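Local coordinates for mandelate racemase/muconate lactonizing protein (Thermobispora bispora, PDB 3VC5) that probably dehydrates D-glucarate to 5-dehydro-4-deoxy-D-glucarate with magnesium as cofactor, as a member of the enolase superfamily, at residues His47-Ile55 with Ser339-Leu347. Residues are numbered along the deposited sequence; the frame is centred on the assembly and turned at random.
With PO4 (phosphate ion), chain B.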
loop_
_atom_site.group_PDB
_atom_site.type_symbol
_atom_site.label_atom_id
_atom_site.label_comp_id
_atom_site.label_asym_id
_atom_site.label_seq_id
_atom_site.Cartn_x
_atom_site.Cartn_y
_atom_site.Cartn_z
ATOM N N HIS A 47 28.682 14.010 -14.467
ATOM C CA HIS A 47 28.832 13.884 -13.016
ATOM C C HIS A 47 30.126 14.542 -12.538
ATOM O O HIS A 47 31.157 14.452 -13.211
ATOM C CB HIS A 47 28.915 12.406 -12.625
ATOM C CG HIS A 47 27.605 11.682 -12.663
ATOM N ND1 HIS A 47 27.326 10.620 -11.832
ATOM C CD2 HIS A 47 26.504 11.857 -13.441
ATOM C CE1 HIS A 47 26.103 10.172 -12.085
ATOM N NE2 HIS A 47 25.577 10.917 -13.049
ATOM N N GLN A 48 30.061 15.183 -11.365
ATOM C CA GLN A 48 31.221 15.821 -10.765
ATOM C C GLN A 48 32.150 14.773 -10.140
ATOM O O GLN A 48 31.758 13.628 -9.942
ATOM C CB GLN A 48 30.791 16.854 -9.730
ATOM C CG GLN A 48 30.176 18.112 -10.354
ATOM C CD GLN A 48 29.300 18.857 -9.380
ATOM O OE1 GLN A 48 28.256 18.345 -8.950
ATOM N NE2 GLN A 48 29.712 20.068 -9.018
ATOM N N PRO A 49 33.378 15.177 -9.803
ATOM C CA PRO A 49 34.327 14.170 -9.302
ATOM C C PRO A 49 33.983 13.597 -7.914
ATOM O O PRO A 49 34.511 12.534 -7.520
ATOM C CB PRO A 49 35.671 14.933 -9.226
ATOM C CG PRO A 49 35.474 16.205 -9.934
ATOM C CD PRO A 49 33.995 16.492 -10.050
ATOM N N TRP A 50 33.149 14.315 -7.176
ATOM C CA TRP A 50 32.631 13.844 -5.883
ATOM C C TRP A 50 31.116 13.772 -5.947
ATOM O O TRP A 50 30.472 14.732 -6.412
ATOM C CB TRP A 50 33.012 14.798 -4.753
ATOM C CG TRP A 50 34.486 14.948 -4.560
ATOM C CD1 TRP A 50 35.283 15.983 -5.014
ATOM C CD2 TRP A 50 35.367 14.033 -3.881
ATOM N NE1 TRP A 50 36.596 15.767 -4.631
ATOM C CE2 TRP A 50 36.670 14.580 -3.946
ATOM C CE3 TRP A 50 35.178 12.812 -3.219
ATOM C CZ2 TRP A 50 37.778 13.939 -3.384
ATOM C CZ3 TRP A 50 36.269 12.178 -2.661
ATOM C CH2 TRP A 50 37.562 12.751 -2.739
ATOM N N ALA A 51 30.555 12.660 -5.467
ATOM C CA ALA A 51 29.121 12.528 -5.247
ATOM C C ALA A 51 28.893 12.669 -3.734
ATOM O O ALA A 51 29.733 12.253 -2.932
ATOM C CB ALA A 51 28.611 11.178 -5.749
ATOM N N LEU A 52 27.780 13.296 -3.353
ATOM C CA LEU A 52 27.476 13.572 -1.945
ATOM C C LEU A 52 26.335 12.651 -1.472
ATOM O O LEU A 52 25.409 12.344 -2.235
ATOM C CB LEU A 52 26.979 15.015 -1.835
ATOM C CG LEU A 52 27.897 16.098 -2.434
ATOM C CD1 LEU A 52 27.300 17.490 -2.264
ATOM C CD2 LEU A 52 29.310 16.032 -1.841
ATOM N N ARG A 53 26.365 12.295 -0.194
ATOM C CA ARG A 53 25.269 11.569 0.460
ATOM C C ARG A 53 25.212 12.027 1.903
ATOM O O ARG A 53 26.178 12.631 2.411
ATOM C CB ARG A 53 25.462 10.036 0.431
ATOM C CG ARG A 53 25.484 9.409 -0.962
ATOM C CD ARG A 53 24.158 9.509 -1.695
ATOM N NE ARG A 53 23.264 8.372 -1.436
ATOM C CZ ARG A 53 22.066 8.250 -2.011
ATOM N NH1 ARG A 53 21.657 9.196 -2.854
ATOM N NH2 ARG A 53 21.264 7.212 -1.733
ATOM N N THR A 54 24.119 11.681 2.577
ATOM C CA THR A 54 24.009 11.924 4.007
ATOM C C THR A 54 23.694 10.579 4.637
ATOM O O THR A 54 22.761 9.858 4.209
ATOM C CB THR A 54 22.856 12.910 4.338
ATOM O OG1 THR A 54 23.102 14.145 3.676
ATOM C CG2 THR A 54 22.789 13.160 5.849
ATOM N N ILE A 55 24.530 10.200 5.589
ATOM C CA ILE A 55 24.295 8.994 6.357
ATOM C C ILE A 55 23.576 9.328 7.659
ATOM O O ILE A 55 23.958 10.249 8.381
ATOM C CB ILE A 55 25.630 8.283 6.661
ATOM C CG1 ILE A 55 26.394 8.085 5.345
ATOM C CG2 ILE A 55 25.397 6.991 7.435
ATOM C CD1 ILE A 55 25.692 7.313 4.276
ATOM N N SER A 339 17.955 4.530 -9.644
ATOM C CA SER A 339 19.120 4.658 -8.782
ATOM C C SER A 339 19.729 6.077 -8.908
ATOM O O SER A 339 19.668 6.689 -9.993
ATOM C CB SER A 339 20.148 3.570 -9.154
ATOM O OG SER A 339 21.356 3.767 -8.452
ATOM N N ASN A 340 20.326 6.584 -7.820
ATOM C CA ASN A 340 21.327 7.659 -7.895
ATOM C C ASN A 340 22.616 7.113 -7.245
ATOM O O ASN A 340 22.554 6.128 -6.463
ATOM C CB ASN A 340 20.909 8.902 -7.118
ATOM C CG ASN A 340 19.911 9.763 -7.855
ATOM O OD1 ASN A 340 18.776 9.895 -7.406
ATOM N ND2 ASN A 340 20.321 10.372 -8.965
ATOM N N SER A 341 23.763 7.737 -7.525
ATOM C CA SER A 341 25.032 7.280 -6.926
ATOM C C SER A 341 24.813 7.029 -5.449
ATOM O O SER A 341 24.343 7.939 -4.742
ATOM C CB SER A 341 26.055 8.397 -7.058
ATOM O OG SER A 341 26.199 8.740 -8.432
ATOM N N HIS A 342 25.195 5.847 -4.956
ATOM C CA HIS A 342 24.782 5.484 -3.594
ATOM C C HIS A 342 25.709 4.438 -2.992
ATOM O O HIS A 342 26.549 3.832 -3.682
ATOM C CB HIS A 342 23.326 4.930 -3.608
ATOM C CG HIS A 342 23.190 3.597 -4.288
ATOM N ND1 HIS A 342 23.545 2.418 -3.660
ATOM C CD2 HIS A 342 22.839 3.254 -5.559
ATOM C CE1 HIS A 342 23.358 1.401 -4.493
ATOM N NE2 HIS A 342 22.935 1.880 -5.654
ATOM N N LEU A 343 25.566 4.238 -1.685
ATOM C CA LEU A 343 26.421 3.312 -0.950
ATOM C C LEU A 343 25.627 2.088 -0.466
ATOM O O LEU A 343 24.519 1.795 -0.975
ATOM C CB LEU A 343 27.089 4.074 0.207
ATOM C CG LEU A 343 27.888 5.294 -0.240
ATOM C CD1 LEU A 343 28.449 5.983 1.005
ATOM C CD2 LEU A 343 29.024 4.876 -1.185
ATOM N N GLY A 344 26.196 1.336 0.472
ATOM C CA GLY A 344 25.649 0.034 0.813
ATOM C C GLY A 344 24.397 0.063 1.692
ATOM O O GLY A 344 23.648 -0.907 1.738
ATOM N N ILE A 345 24.168 1.164 2.404
ATOM C CA ILE A 345 22.934 1.275 3.197
ATOM C C ILE A 345 21.764 1.358 2.217
ATOM O O ILE A 345 20.791 0.596 2.318
ATOM C CB ILE A 345 22.978 2.484 4.130
ATOM C CG1 ILE A 345 24.058 2.257 5.202
ATOM C CG2 ILE A 345 21.560 2.753 4.747
ATOM C CD1 ILE A 345 24.503 3.578 5.864
ATOM N N SER A 346 21.895 2.239 1.230
ATOM C CA SER A 346 20.881 2.347 0.152
ATOM C C SER A 346 20.768 1.013 -0.594
ATOM O O SER A 346 19.666 0.565 -0.879
ATOM C CB SER A 346 21.227 3.455 -0.837
ATOM O OG SER A 346 20.898 4.692 -0.244
ATOM N N LEU A 347 21.897 0.363 -0.891
ATOM C CA LEU A 347 21.819 -0.925 -1.629
ATOM C C LEU A 347 21.071 -1.978 -0.812
ATOM O O LEU A 347 20.222 -2.712 -1.363
ATOM C CB LEU A 347 23.201 -1.481 -1.998
ATOM C CG LEU A 347 23.176 -2.727 -2.912
ATOM C CD1 LEU A 347 22.470 -2.493 -4.229
ATOM C CD2 LEU A 347 24.602 -3.202 -3.168
HETATM P P PO4 B . 22.151 10.079 -13.004
HETATM O O1 PO4 B . 22.913 10.779 -14.062
HETATM O O2 PO4 B . 23.181 9.281 -12.235
HETATM O O3 PO4 B . 21.494 11.031 -12.095
HETATM O O4 PO4 B . 21.170 9.234 -13.639
HETATM O O HOH W 1 23.076 10.705 -4.986
#
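The seam between the capping domain and the barrel domain of this enolase-superfamily fold, beside the active site, is where R53 of strand 50-60 reaches S341, H342 and S346 around the start of helix 344-355. Bends at chi2 and chi3 (the latter -89°) fold the arginine chain over the 341-342 backbone. Its NH2 donates to S346 OG at 2.9 Å; the acceptor lies in the guanidinium plane, but the N-H...O angle of 140° makes the bond distinctly bent. S341 O sits 3.2 Å above one face of the same group, offset toward its rim, and H342 CB covers that face 3.6 Å from NH2. A water accepts a weak bond from R53 NH1 and donates to S341 O. The strongest partner of R53 is E69, salt-bridged to NE; E69 also accepts from the backbone N of L343 and S346, while S346 OG is hydrogen-bonded to H313. Farther along the strand, I55 CG2 meets I345 CD1 at 3.9 Å; nearer H47, A51 CB abuts S341 CB at 4.0 Å. H47, whose ND1 is hydrogen-bonded to D37, directs NE2 to O1 of a phosphate, probably from the crystallisation liquor, at 2.9 Å in an almost straight, in-plane bond (174°); predicted catalytic K211 binds the same ion. A methionine in place of R53 would probably leave E69 without its cationic mate and S346 OG without this donor across the seam. E69 is therefore likely to balance the buried charge of R53, which couples strand to helix start, while H47 offers an N-H that holds this phosphate.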